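Local coordinates for protein aldehyde dehydrogenase (Listeria monocytogenes, PDB 3K9D) that probably works as an oxidoreductase on the aldehyde or oxo group of its substrates, with NAD or NADP as the electron acceptor, at residues 230-235 and 261-266; 238-243 and 269-274; 305-310 and 323-328; 396-401 and 410-415. All blocks are in the same frame, centred on the assembly; numbering follows the deposited sequence. Where two conformers were deposited one is given.

Contact 1 of 4, residues 230-235 and 261-266; sequences ANIPRA and RVNKEA
Ile232 and Asn263 meet nearly head-on between the N-terminal parts of helices 232-243 and 261-273, each side chain reaching out from its own helix. The close part of the contact is a single approach: in the modelled conformer of Ile232, CD1 comes within 3.3 Å of Asn263 ND2. Because Ile232 was built in two conformers, that short separation is uncertain. The CG1 branch of Ile232 stands anti to the carbonyl carbon (chi1 -46°) and carries CD1 across to the amide, while the CG2 branch lies 4.1 Å from Ala266 O. On its inner side the isoleucine also packs against Ile226 of strand 223-226 and against Val267 and Glu270, which seats it over the sheet below.

Toward solvent the fit is looser and polar. A water molecule bridges the two segments, donating to Ala230 O at 2.8 Å and accepting from Asn263 ND2 at 2.9 Å, so the amide nitrogen is tied to the other segment through water while the isoleucine methyl lies beside it. Ala266 contributes little beyond its carbonyl, at the exposed border of the contact. Just ahead of Ile232, Asn231 serves as the N-cap of helix 232-243: its OD1 accepts from Arg234 N at 3.1 Å, the donor lying 27° out of the carbonyl plane. Helices that follow the parallel strands 223-226 and 256-260 and meet near their N-terminal parts are typical of the alpha/beta catalytic domain of the aldehyde dehydrogenase fold.

Contact 2 of 4, residues 238-243 and 269-274; sequences HILDSK and AEFRKQ
Apolar packing brings Ile239 and Leu240 of helix 232-243 up to the rim of the Phe271 ring. Both meet its edge, close to the ring plane. Ile239 crosses the phenylalanine at about a right angle, with CD1 and CG2 each 3.8 Å from Phe271 CZ. Leu240 comes in at a slant and sets CD2 3.9 Å from Phe271 CE1. The same ring also touches Ile226, Ala276 and Phe278, so its end sits between the helix and the sheet.

Leu240 also covers the residue that follows helix 261-273. With CG anti to the carbonyl carbon (chi1 -61°), its branch points at that helix and the two methyls part, CD2 to the ring and CD1 to Gln274, where CD1 lies 3.6 Å from Gln274 CB and 3.5 Å from the carbonyl Gln274 O.

The polar end of Gln274 is held by two bonds. Its NE2 donates to Glu270 OE2 at 3.0 Å, using the anti lone pair of the carboxylate with the acceptor 11° out of the amide plane, and it also donates to Pro233 O in the first turn of the neighbouring helix. Two helices packed over one face of a parallel sheet, with a phenylalanine between them and the strands, are typical of the aldehyde dehydrogenase catalytic domain.

Contact 3 of 4, residues 305-310 and 323-328; sequences KSVQHI and RVLIAE
The backbones come closest where Val307, in the first turn of helix 307-313, faces Val324, their CA atoms 6.3 Å apart. Val307 takes part in every close contact between the segments, and its two methyl groups do different work. CG1, anti to the backbone N (chi1 164°), reaches Leu325 and lies 3.9 Å from its CD2, the two side chains meeting at a slant. CG2 turns instead to the main chain and sits 3.4 Å from Arg323 O and 3.8 Å from Val324 N, alongside the Arg323-Val324 peptide. Val318 and Pro345 touch Val307 as well.

Val324 projects to the other side of the sheet, where it packs on Leu240 and Lys243 of helix 232-243. The strand therefore has a helix over each of its faces, with Leu325 directed to one and Val324 to the other.

The start of helix 307-313 is fixed by its own chain: Ser306 at the N-cap accepts from His309 N through OG at 3.0 Å, and Lys305 CD lies over one face of the His309 ring, offset toward its rim. Across the interface itself the two segments are joined by buried methyl contacts, while the strand's backbone bonds run to neighbouring strands. The chemistry implies that helix and strand are held together here by shape and the exclusion of water rather than by directional bonds.

Contact 4 of 4, residues 396-401 and 410-415; sequences RLLVNT and ATTNLV
Leu414 lays its CD1 methyl against Arg396 and Leu398 of strand 396-399, the outermost strand, within this chain, of the parallel sheet in the alpha/beta catalytic domain of this aldehyde dehydrogenase. That strand also pairs in parallel with a strand of the second subunit, as in the family's dimers, so that the sheet runs on from one chain into the other, and Arg444 of the second subunit packs on Leu414. Leu414 comes at a slant to Leu398, with CD1 of Leu414 4.0 Å from Leu398 CD2. The same methyl lies 4.0 Å from Arg396 CB, so it touches two residues on one side of the strand. Arg396 sends its guanidinium beyond this point, to Asn433 OD1 and the carbonyl of Gly421.

Farther along, Thr401 turns a different branch to each of two threonines. Its CG2 methyl meets Thr412 CG2 at 3.8 Å, the side chains set roughly perpendicular, while Thr412 OG1 is directed to Gly406 O. The remaining branch of Thr401 is the hydroxyl, swung anti to the backbone N (chi1 -157°) and so turned to Thr411, whose own hydroxyl stands between backbone N and carbonyl carbon (chi1 63°). The two oxygens form one short bond, with Thr411 OG1 donating to Thr401 OG1 at 2.7 Å.

Contacts 1 and 2 join the same two helices, 232-243 and 261-273, at their beginnings and their ends; their centres lie about 11 Å apart, and their segments alternate along the chain. Contact 3 follows in sequence, its centre about 12 Å from that of contact 2, and the two touch where Gln274 O meets the side chain of Arg323. Contact 1 also reaches contact 3 through the salt bridge of Lys264 with Glu328. Contact 4 comes last, about 25 Å from contact 3 between centres, at the opposite end of the same parallel sheet, and touches contact 2 where His238 packs on Asn400. Together the contacts run from the helical cover of this sheet to the border where the second subunit extends it.

Contact 1 of 4, residues 230-235 and 261-266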
loop_
_atom_site.group_PDB
_atom_site.type_symbol
_atom_site.label_atom_id
_atom_site.label_comp_id
_atom_site.label_asym_id
_atom_site.label_seq_id
_atom_site.Cartn_x
_atom_site.Cartn_y
_atom_site.Cartn_z
ATOM N N ALA A 230 3.075 -37.309 -5.681
ATOM C CA ALA A 230 2.168 -36.730 -6.677
ATOM C C ALA A 230 1.653 -37.713 -7.710
ATOM O O ALA A 230 2.278 -38.716 -7.983
ATOM C CB ALA A 230 2.808 -35.538 -7.386
ATOM N N ASN A 231 0.499 -37.382 -8.273
ATOM C CA ASN A 231 -0.044 -38.028 -9.452
ATOM C C ASN A 231 0.688 -37.432 -10.674
ATOM O O ASN A 231 0.399 -36.311 -11.073
ATOM C CB ASN A 231 -1.540 -37.720 -9.494
ATOM C CG ASN A 231 -2.262 -38.418 -10.617
ATOM O OD1 ASN A 231 -1.909 -38.286 -11.783
ATOM N ND2 ASN A 231 -3.321 -39.137 -10.269
ATOM N N ILE A 232 1.628 -38.185 -11.238
ATOM C CA ILE A 232 2.487 -37.701 -12.334
ATOM C C ILE A 232 1.695 -37.340 -13.600
ATOM O O ILE A 232 1.850 -36.238 -14.122
ATOM C CB ILE A 232 3.658 -38.693 -12.703
ATOM C CG1 ILE A 232 4.390 -39.211 -11.460
ATOM C CG2 ILE A 232 4.637 -38.052 -13.688
ATOM C CD1 ILE A 232 5.100 -38.149 -10.684
ATOM N N PRO A 233 0.847 -38.280 -14.117
ATOM C CA PRO A 233 0.129 -37.868 -15.329
ATOM C C PRO A 233 -0.659 -36.550 -15.191
ATOM O O PRO A 233 -0.661 -35.743 -16.117
ATOM C CB PRO A 233 -0.833 -39.049 -15.586
ATOM C CG PRO A 233 -0.100 -40.231 -15.033
ATOM C CD PRO A 233 0.503 -39.676 -13.757
ATOM N N ARG A 234 -1.303 -36.328 -14.048
ATOM C CA ARG A 234 -1.998 -35.055 -13.818
ATOM C C ARG A 234 -1.038 -33.880 -13.556
ATOM O O ARG A 234 -1.303 -32.778 -14.017
ATOM C CB ARG A 234 -3.017 -35.163 -12.676
ATOM C CG ARG A 234 -3.988 -33.977 -12.619
ATOM C CD ARG A 234 -5.117 -34.258 -11.651
ATOM N NE ARG A 234 -4.574 -34.583 -10.335
ATOM C CZ ARG A 234 -4.579 -33.763 -9.293
ATOM N NH1 ARG A 234 -5.137 -32.557 -9.385
ATOM N NH2 ARG A 234 -4.045 -34.167 -8.148
ATOM N N ALA A 235 0.062 -34.116 -12.830
ATOM C CA ALA A 235 1.058 -33.059 -12.598
ATOM C C ALA A 235 1.650 -32.588 -13.919
ATOM O O ALA A 235 1.765 -31.391 -14.143
ATOM C CB ALA A 235 2.170 -33.510 -11.639
ATOM N N ARG A 261 15.001 -37.535 -7.142
ATOM C CA ARG A 261 15.727 -38.529 -7.954
ATOM C C ARG A 261 14.952 -39.822 -8.172
ATOM O O ARG A 261 14.965 -40.373 -9.280
ATOM C CB ARG A 261 17.099 -38.861 -7.344
ATOM C CG ARG A 261 17.953 -39.794 -8.222
ATOM C CD ARG A 261 19.392 -39.862 -7.738
ATOM N NE ARG A 261 19.992 -38.533 -7.669
ATOM C CZ ARG A 261 20.711 -37.976 -8.636
ATOM N NH1 ARG A 261 20.943 -38.627 -9.766
ATOM N NH2 ARG A 261 21.196 -36.759 -8.472
ATOM N N VAL A 262 14.270 -40.294 -7.123
ATOM C CA VAL A 262 13.503 -41.539 -7.199
ATOM C C VAL A 262 12.363 -41.453 -8.217
ATOM O O VAL A 262 11.911 -42.471 -8.737
ATOM C CB VAL A 262 12.952 -42.007 -5.804
ATOM C CG1 VAL A 262 14.082 -42.441 -4.878
ATOM C CG2 VAL A 262 12.092 -40.937 -5.154
ATOM N N ASN A 263 11.930 -40.230 -8.519
ATOM C CA ASN A 263 10.789 -40.001 -9.371
ATOM C C ASN A 263 11.162 -39.478 -10.756
ATOM O O ASN A 263 10.286 -39.277 -11.593
ATOM C CB ASN A 263 9.837 -39.029 -8.680
ATOM C CG ASN A 263 8.392 -39.452 -8.780
ATOM O OD1 ASN A 263 8.075 -40.574 -9.186
ATOM N ND2 ASN A 263 7.505 -38.557 -8.404
ATOM N N LYS A 264 12.455 -39.277 -10.992
ATOM C CA LYS A 264 12.944 -38.535 -12.174
ATOM C C LYS A 264 12.623 -39.255 -13.489
ATOM O O LYS A 264 11.976 -38.686 -14.361
ATOM C CB LYS A 264 14.450 -38.290 -12.057
ATOM C CG LYS A 264 15.072 -37.592 -13.259
ATOM C CD LYS A 264 16.570 -37.516 -13.133
ATOM C CE LYS A 264 17.199 -37.229 -14.493
ATOM N NZ LYS A 264 17.160 -35.780 -14.829
ATOM N N GLU A 265 13.064 -40.511 -13.593
ATOM C CA GLU A 265 12.722 -41.405 -14.708
ATOM C C GLU A 265 11.241 -41.410 -15.050
ATOM O O GLU A 265 10.878 -41.248 -16.210
ATOM C CB GLU A 265 13.136 -42.842 -14.394
ATOM C CG GLU A 265 14.424 -43.283 -15.030
ATOM C CD GLU A 265 14.653 -44.781 -14.893
ATOM O OE1 GLU A 265 15.705 -45.166 -14.345
ATOM O OE2 GLU A 265 13.781 -45.573 -15.315
ATOM N N ALA A 266 10.398 -41.595 -14.035
ATOM C CA ALA A 266 8.946 -41.635 -14.228
ATOM C C ALA A 266 8.383 -40.311 -14.748
ATOM O O ALA A 266 7.520 -40.297 -15.636
ATOM C CB ALA A 266 8.259 -42.038 -12.930
HETATM O O HOH W 1 4.909 -39.661 -7.779
#

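Contact 2 of 4, residues 238-243 and 269-274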
loop_
_atom_site.group_PDB
_atom_site.type_symbol
_atom_site.label_atom_id
_atom_site.label_comp_id
_atom_site.label_asym_id
_atom_site.label_seq_id
_atom_site.Cartn_x
_atom_site.Cartn_y
_atom_site.Cartn_z
ATOM N N HIS A 238 -1.131 -30.615 -15.913
ATOM C CA HIS A 238 -1.255 -29.267 -15.350
ATOM C C HIS A 238 -0.120 -28.332 -15.794
ATOM O O HIS A 238 -0.375 -27.225 -16.240
ATOM C CB HIS A 238 -1.371 -29.320 -13.831
ATOM C CG HIS A 238 -2.713 -29.775 -13.336
ATOM N ND1 HIS A 238 -2.933 -30.158 -12.031
ATOM C CD2 HIS A 238 -3.907 -29.893 -13.968
ATOM C CE1 HIS A 238 -4.198 -30.504 -11.882
ATOM N NE2 HIS A 238 -4.811 -30.349 -13.040
ATOM N N ILE A 239 1.114 -28.804 -15.700
ATOM C CA ILE A 239 2.296 -28.010 -16.061
ATOM C C ILE A 239 2.248 -27.674 -17.556
ATOM O O ILE A 239 2.553 -26.554 -17.955
ATOM C CB ILE A 239 3.611 -28.759 -15.692
ATOM C CG1 ILE A 239 3.729 -28.898 -14.166
ATOM C CG2 ILE A 239 4.849 -28.053 -16.270
ATOM C CD1 ILE A 239 4.857 -29.791 -13.685
ATOM N N LEU A 240 1.848 -28.648 -18.373
ATOM C CA LEU A 240 1.696 -28.426 -19.807
ATOM C C LEU A 240 0.526 -27.503 -20.122
ATOM O O LEU A 240 0.667 -26.644 -20.977
ATOM C CB LEU A 240 1.589 -29.746 -20.589
ATOM C CG LEU A 240 2.817 -30.657 -20.470
ATOM C CD1 LEU A 240 2.592 -31.912 -21.283
ATOM C CD2 LEU A 240 4.079 -29.941 -20.941
ATOM N N ASP A 241 -0.598 -27.667 -19.412
ATOM C CA ASP A 241 -1.800 -26.809 -19.596
ATOM C C ASP A 241 -1.464 -25.337 -19.412
ATOM O O ASP A 241 -1.937 -24.480 -20.164
ATOM C CB ASP A 241 -2.928 -27.172 -18.610
ATOM C CG ASP A 241 -3.739 -28.397 -19.038
ATOM O OD1 ASP A 241 -3.607 -28.850 -20.193
ATOM O OD2 ASP A 241 -4.513 -28.913 -18.204
ATOM N N SER A 242 -0.651 -25.066 -18.390
ATOM C CA SER A 242 -0.237 -23.710 -18.031
ATOM C C SER A 242 0.916 -23.180 -18.881
ATOM O O SER A 242 0.857 -22.068 -19.404
ATOM C CB SER A 242 0.118 -23.681 -16.540
ATOM O OG SER A 242 1.159 -22.780 -16.251
ATOM N N LYS A 243 1.956 -23.988 -19.028
ATOM C CA LYS A 243 3.176 -23.543 -19.677
ATOM C C LYS A 243 3.006 -23.296 -21.182
ATOM O O LYS A 243 3.662 -22.408 -21.735
ATOM C CB LYS A 243 4.335 -24.516 -19.354
ATOM C CG LYS A 243 5.689 -24.089 -19.819
ATOM C CD LYS A 243 6.046 -22.767 -19.209
ATOM C CE LYS A 243 7.390 -22.351 -19.661
ATOM N NZ LYS A 243 7.837 -21.030 -19.125
ATOM N N ALA A 269 9.659 -39.686 -18.478
ATOM C CA ALA A 269 8.836 -40.551 -19.345
ATOM C C ALA A 269 7.416 -40.015 -19.600
ATOM O O ALA A 269 6.928 -40.035 -20.730
ATOM C CB ALA A 269 8.798 -41.978 -18.798
ATOM N N GLU A 270 6.773 -39.512 -18.550
ATOM C CA GLU A 270 5.447 -38.927 -18.671
ATOM C C GLU A 270 5.447 -37.606 -19.430
ATOM O O GLU A 270 4.558 -37.376 -20.272
ATOM C CB GLU A 270 4.799 -38.778 -17.295
ATOM C CG GLU A 270 3.303 -38.446 -17.291
ATOM C CD GLU A 270 2.423 -39.462 -18.003
ATOM O OE1 GLU A 270 2.797 -40.647 -18.084
ATOM O OE2 GLU A 270 1.352 -39.054 -18.509
ATOM N N PHE A 271 6.427 -36.739 -19.135
ATOM C CA PHE A 271 6.577 -35.476 -19.863
ATOM C C PHE A 271 6.693 -35.788 -21.357
ATOM O O PHE A 271 6.003 -35.180 -22.174
ATOM C CB PHE A 271 7.763 -34.628 -19.337
ATOM C CG PHE A 271 7.351 -33.514 -18.378
ATOM C CD1 PHE A 271 6.558 -32.449 -18.818
ATOM C CD2 PHE A 271 7.750 -33.538 -17.046
ATOM C CE1 PHE A 271 6.162 -31.417 -17.940
ATOM C CE2 PHE A 271 7.377 -32.513 -16.158
ATOM C CZ PHE A 271 6.580 -31.444 -16.616
ATOM N N ARG A 272 7.526 -36.775 -21.688
ATOM C CA ARG A 272 7.645 -37.285 -23.075
ATOM C C ARG A 272 6.363 -37.797 -23.726
ATOM O O ARG A 272 6.043 -37.410 -24.854
ATOM C CB ARG A 272 8.729 -38.349 -23.169
ATOM C CG ARG A 272 10.082 -37.751 -23.338
ATOM C CD ARG A 272 11.193 -38.781 -23.248
ATOM N NE ARG A 272 12.461 -38.118 -23.510
ATOM C CZ ARG A 272 13.642 -38.497 -23.030
ATOM N NH1 ARG A 272 13.751 -39.555 -22.245
ATOM N NH2 ARG A 272 14.722 -37.804 -23.349
ATOM N N LYS A 273 5.645 -38.667 -23.015
ATOM C CA LYS A 273 4.333 -39.189 -23.433
ATOM C C LYS A 273 3.322 -38.086 -23.786
ATOM O O LYS A 273 2.552 -38.202 -24.755
ATOM C CB LYS A 273 3.754 -40.080 -22.316
ATOM C CG LYS A 273 2.686 -41.064 -22.783
ATOM C CD LYS A 273 1.859 -41.607 -21.647
ATOM C CE LYS A 273 0.590 -42.228 -22.231
ATOM N NZ LYS A 273 -0.493 -42.500 -21.251
ATOM N N GLN A 274 3.348 -37.003 -23.015
ATOM C CA GLN A 274 2.384 -35.920 -23.172
ATOM C C GLN A 274 2.864 -34.772 -24.075
ATOM O O GLN A 274 2.196 -33.740 -24.191
ATOM C CB GLN A 274 1.998 -35.380 -21.794
ATOM C CG GLN A 274 1.115 -36.310 -20.980
ATOM C CD GLN A 274 0.448 -35.606 -19.799
ATOM O OE1 GLN A 274 -0.127 -34.532 -19.943
ATOM N NE2 GLN A 274 0.494 -36.230 -18.642
#

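Contact 3 of 4, residues 305-310 and 323-328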
loop_
_atom_site.group_PDB
_atom_site.type_symbol
_atom_site.label_atom_id
_atom_site.label_comp_id
_atom_site.label_asym_id
_atom_site.label_seq_id
_atom_site.Cartn_x
_atom_site.Cartn_y
_atom_site.Cartn_z
ATOM N N LYS A 305 5.954 -17.052 -28.222
ATOM C CA LYS A 305 6.132 -17.699 -29.525
ATOM C C LYS A 305 6.063 -19.211 -29.407
ATOM O O LYS A 305 6.324 -19.775 -28.348
ATOM C CB LYS A 305 7.437 -17.263 -30.198
ATOM C CG LYS A 305 7.578 -15.755 -30.458
ATOM C CD LYS A 305 6.463 -15.196 -31.346
ATOM C CE LYS A 305 6.951 -14.002 -32.162
ATOM N NZ LYS A 305 5.977 -13.574 -33.206
ATOM N N SER A 306 5.713 -19.860 -30.513
ATOM C CA SER A 306 5.627 -21.306 -30.567
ATOM C C SER A 306 6.998 -21.984 -30.406
ATOM O O SER A 306 8.044 -21.365 -30.635
ATOM C CB SER A 306 5.020 -21.718 -31.895
ATOM O OG SER A 306 5.984 -21.582 -32.917
ATOM N N VAL A 307 6.960 -23.254 -30.024
ATOM C CA VAL A 307 8.147 -24.118 -29.933
ATOM C C VAL A 307 8.941 -24.135 -31.231
ATOM O O VAL A 307 10.164 -23.981 -31.215
ATOM C CB VAL A 307 7.745 -25.553 -29.525
ATOM C CG1 VAL A 307 8.868 -26.558 -29.786
ATOM C CG2 VAL A 307 7.346 -25.580 -28.048
ATOM N N GLN A 308 8.232 -24.296 -32.350
ATOM C CA GLN A 308 8.847 -24.336 -33.673
ATOM C C GLN A 308 9.532 -23.020 -34.000
ATOM O O GLN A 308 10.660 -23.030 -34.462
ATOM C CB GLN A 308 7.811 -24.694 -34.751
ATOM C CG GLN A 308 7.364 -26.152 -34.725
ATOM C CD GLN A 308 8.535 -27.112 -34.752
ATOM O OE1 GLN A 308 9.431 -26.997 -35.590
ATOM N NE2 GLN A 308 8.539 -28.057 -33.828
ATOM N N HIS A 309 8.853 -21.905 -33.723
ATOM C CA HIS A 309 9.364 -20.553 -33.997
ATOM C C HIS A 309 10.701 -20.297 -33.289
ATOM O O HIS A 309 11.666 -19.826 -33.909
ATOM C CB HIS A 309 8.325 -19.512 -33.574
ATOM C CG HIS A 309 8.710 -18.097 -33.880
ATOM N ND1 HIS A 309 8.295 -17.443 -35.019
ATOM C CD2 HIS A 309 9.446 -17.202 -33.182
ATOM C CE1 HIS A 309 8.771 -16.212 -35.016
ATOM N NE2 HIS A 309 9.476 -16.042 -33.913
ATOM N N ILE A 310 10.729 -20.625 -31.997
ATOM C CA ILE A 310 11.908 -20.500 -31.128
ATOM C C ILE A 310 13.035 -21.426 -31.589
ATOM O O ILE A 310 14.202 -21.023 -31.642
ATOM C CB ILE A 310 11.546 -20.810 -29.648
ATOM C CG1 ILE A 310 10.583 -19.759 -29.092
ATOM C CG2 ILE A 310 12.800 -20.903 -28.769
ATOM C CD1 ILE A 310 9.792 -20.226 -27.884
ATOM N N ARG A 323 5.572 -29.777 -27.541
ATOM C CA ARG A 323 4.728 -28.818 -26.831
ATOM C C ARG A 323 5.523 -27.827 -25.986
ATOM O O ARG A 323 5.097 -26.683 -25.818
ATOM C CB ARG A 323 3.736 -29.547 -25.928
ATOM C CG ARG A 323 2.668 -30.363 -26.676
ATOM C CD ARG A 323 1.544 -30.797 -25.732
ATOM N NE ARG A 323 0.804 -29.645 -25.211
ATOM C CZ ARG A 323 -0.052 -29.681 -24.189
ATOM N NH1 ARG A 323 -0.293 -30.812 -23.546
ATOM N NH2 ARG A 323 -0.661 -28.568 -23.793
ATOM N N VAL A 324 6.660 -28.282 -25.457
ATOM C CA VAL A 324 7.590 -27.461 -24.657
ATOM C C VAL A 324 9.009 -27.993 -24.856
ATOM O O VAL A 324 9.216 -29.183 -25.148
ATOM C CB VAL A 324 7.313 -27.467 -23.097
ATOM C CG1 VAL A 324 6.049 -26.685 -22.690
ATOM C CG2 VAL A 324 7.305 -28.882 -22.535
ATOM N N LEU A 325 9.982 -27.111 -24.671
ATOM C CA LEU A 325 11.372 -27.488 -24.695
ATOM C C LEU A 325 11.866 -27.489 -23.271
ATOM O O LEU A 325 11.654 -26.521 -22.541
ATOM C CB LEU A 325 12.182 -26.524 -25.573
ATOM C CG LEU A 325 11.764 -26.495 -27.052
ATOM C CD1 LEU A 325 12.528 -25.411 -27.808
ATOM C CD2 LEU A 325 11.946 -27.869 -27.720
ATOM N N ILE A 326 12.486 -28.600 -22.869
ATOM C CA ILE A 326 12.989 -28.774 -21.509
ATOM C C ILE A 326 14.506 -29.018 -21.472
ATOM O O ILE A 326 15.032 -29.936 -22.117
ATOM C CB ILE A 326 12.230 -29.900 -20.755
ATOM C CG1 ILE A 326 10.721 -29.765 -20.959
ATOM C CG2 ILE A 326 12.558 -29.884 -19.247
ATOM C CD1 ILE A 326 9.863 -30.678 -20.065
ATOM N N ALA A 327 15.193 -28.172 -20.709
ATOM C CA ALA A 327 16.627 -28.252 -20.526
ATOM C C ALA A 327 16.915 -28.616 -19.089
ATOM O O ALA A 327 16.455 -27.939 -18.170
ATOM C CB ALA A 327 17.265 -26.914 -20.848
ATOM N N GLU A 328 17.662 -29.695 -18.888
ATOM C CA GLU A 328 18.133 -30.025 -17.558
ATOM C C GLU A 328 19.104 -28.940 -17.091
ATOM O O GLU A 328 19.896 -28.407 -17.886
ATOM C CB GLU A 328 18.744 -31.430 -17.508
ATOM C CG GLU A 328 17.671 -32.541 -17.577
ATOM C CD GLU A 328 18.213 -33.927 -17.315
ATOM O OE1 GLU A 328 18.836 -34.158 -16.254
ATOM O OE2 GLU A 328 17.986 -34.805 -18.164
#

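Contact 4 of 4, residues 396-401 and 410-415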
loop_
_atom_site.group_PDB
_atom_site.type_symbol
_atom_site.label_atom_id
_atom_site.label_comp_id
_atom_site.label_asym_id
_atom_site.label_seq_id
_atom_site.Cartn_x
_atom_site.Cartn_y
_atom_site.Cartn_z
ATOM N N ARG A 396 1.861 -16.348 -3.718
ATOM C CA ARG A 396 0.859 -17.337 -4.100
ATOM C C ARG A 396 1.546 -18.680 -4.291
ATOM O O ARG A 396 2.441 -18.819 -5.111
ATOM C CB ARG A 396 0.041 -16.889 -5.341
ATOM C CG ARG A 396 0.873 -16.513 -6.561
ATOM C CD ARG A 396 0.149 -15.655 -7.599
ATOM N NE ARG A 396 -0.436 -14.433 -7.059
ATOM C CZ ARG A 396 0.223 -13.350 -6.633
ATOM N NH1 ARG A 396 1.541 -13.282 -6.654
ATOM N NH2 ARG A 396 -0.467 -12.310 -6.173
ATOM N N LEU A 397 1.146 -19.664 -3.498
ATOM C CA LEU A 397 1.692 -21.004 -3.650
ATOM C C LEU A 397 0.616 -21.968 -4.125
ATOM O O LEU A 397 -0.370 -22.227 -3.450
ATOM C CB LEU A 397 2.342 -21.494 -2.360
ATOM C CG LEU A 397 3.534 -22.442 -2.509
ATOM C CD1 LEU A 397 4.337 -22.392 -1.238
ATOM C CD2 LEU A 397 3.113 -23.858 -2.796
ATOM N N LEU A 398 0.829 -22.515 -5.307
ATOM C CA LEU A 398 -0.215 -23.292 -5.950
ATOM C C LEU A 398 -0.041 -24.784 -5.724
ATOM O O LEU A 398 1.055 -25.307 -5.849
ATOM C CB LEU A 398 -0.287 -22.935 -7.424
ATOM C CG LEU A 398 -0.383 -21.425 -7.629
ATOM C CD1 LEU A 398 -0.254 -21.128 -9.084
ATOM C CD2 LEU A 398 -1.668 -20.815 -7.039
ATOM N N VAL A 399 -1.136 -25.444 -5.341
ATOM C CA VAL A 399 -1.120 -26.870 -5.080
ATOM C C VAL A 399 -2.017 -27.595 -6.088
ATOM O O VAL A 399 -3.208 -27.278 -6.213
ATOM C CB VAL A 399 -1.533 -27.203 -3.621
ATOM C CG1 VAL A 399 -1.378 -28.695 -3.343
ATOM C CG2 VAL A 399 -0.698 -26.385 -2.606
ATOM N N ASN A 400 -1.419 -28.551 -6.799
ATOM C CA ASN A 400 -2.127 -29.473 -7.714
ATOM C C ASN A 400 -2.986 -28.759 -8.762
ATOM O O ASN A 400 -4.174 -29.043 -8.913
ATOM C CB ASN A 400 -2.958 -30.500 -6.921
ATOM C CG ASN A 400 -2.099 -31.422 -6.076
ATOM O OD1 ASN A 400 -0.960 -31.702 -6.405
ATOM N ND2 ASN A 400 -2.660 -31.924 -5.009
ATOM N N THR A 401 -2.370 -27.829 -9.479
ATOM C CA THR A 401 -3.108 -26.973 -10.397
ATOM C C THR A 401 -2.094 -26.460 -11.411
ATOM O O THR A 401 -0.898 -26.458 -11.114
ATOM C CB THR A 401 -3.882 -25.816 -9.624
ATOM O OG1 THR A 401 -4.993 -25.334 -10.408
ATOM C CG2 THR A 401 -2.973 -24.662 -9.210
ATOM N N ALA A 410 -8.104 -18.681 -11.860
ATOM C CA ALA A 410 -9.025 -19.266 -12.841
ATOM C C ALA A 410 -9.320 -20.734 -12.505
ATOM O O ALA A 410 -10.460 -21.177 -12.596
ATOM C CB ALA A 410 -8.478 -19.119 -14.258
ATOM N N THR A 411 -8.286 -21.472 -12.104
ATOM C CA THR A 411 -8.465 -22.842 -11.609
ATOM C C THR A 411 -8.336 -22.974 -10.083
ATOM O O THR A 411 -8.500 -24.073 -9.542
ATOM C CB THR A 411 -7.511 -23.856 -12.284
ATOM O OG1 THR A 411 -6.156 -23.516 -11.988
ATOM C CG2 THR A 411 -7.722 -23.898 -13.784
ATOM N N THR A 412 -8.052 -21.872 -9.396
ATOM C CA THR A 412 -8.087 -21.855 -7.919
ATOM C C THR A 412 -9.135 -20.893 -7.356
ATOM O O THR A 412 -9.713 -20.082 -8.079
ATOM C CB THR A 412 -6.720 -21.487 -7.289
ATOM O OG1 THR A 412 -6.284 -20.191 -7.743
ATOM C CG2 THR A 412 -5.666 -22.551 -7.576
ATOM N N ASN A 413 -9.417 -20.974 -6.083
ATOM C CA ASN A 413 -10.216 -19.984 -5.439
ATOM C C ASN A 413 -9.523 -18.699 -4.963
ATOM O O ASN A 413 -10.053 -17.991 -4.177
ATOM C CB ASN A 413 -11.106 -20.591 -4.367
ATOM C CG ASN A 413 -12.185 -21.515 -4.928
ATOM O OD1 ASN A 413 -12.774 -21.258 -5.924
ATOM N ND2 ASN A 413 -12.397 -22.607 -4.266
ATOM N N LEU A 414 -8.343 -18.415 -5.466
ATOM C CA LEU A 414 -7.698 -17.114 -5.249
ATOM C C LEU A 414 -8.534 -16.012 -5.894
ATOM O O LEU A 414 -9.390 -16.284 -6.754
ATOM C CB LEU A 414 -6.285 -17.085 -5.834
ATOM C CG LEU A 414 -5.165 -17.942 -5.240
ATOM C CD1 LEU A 414 -3.862 -17.672 -5.969
ATOM C CD2 LEU A 414 -4.987 -17.699 -3.729
ATOM N N VAL A 415 -8.303 -14.770 -5.476
ATOM C CA VAL A 415 -8.999 -13.646 -6.089
ATOM C C VAL A 415 -8.659 -13.611 -7.589
ATOM O O VAL A 415 -7.484 -13.629 -7.949
ATOM C CB VAL A 415 -8.703 -12.300 -5.360
ATOM C CG1 VAL A 415 -9.247 -11.124 -6.158
ATOM C CG2 VAL A 415 -9.329 -12.298 -3.954
#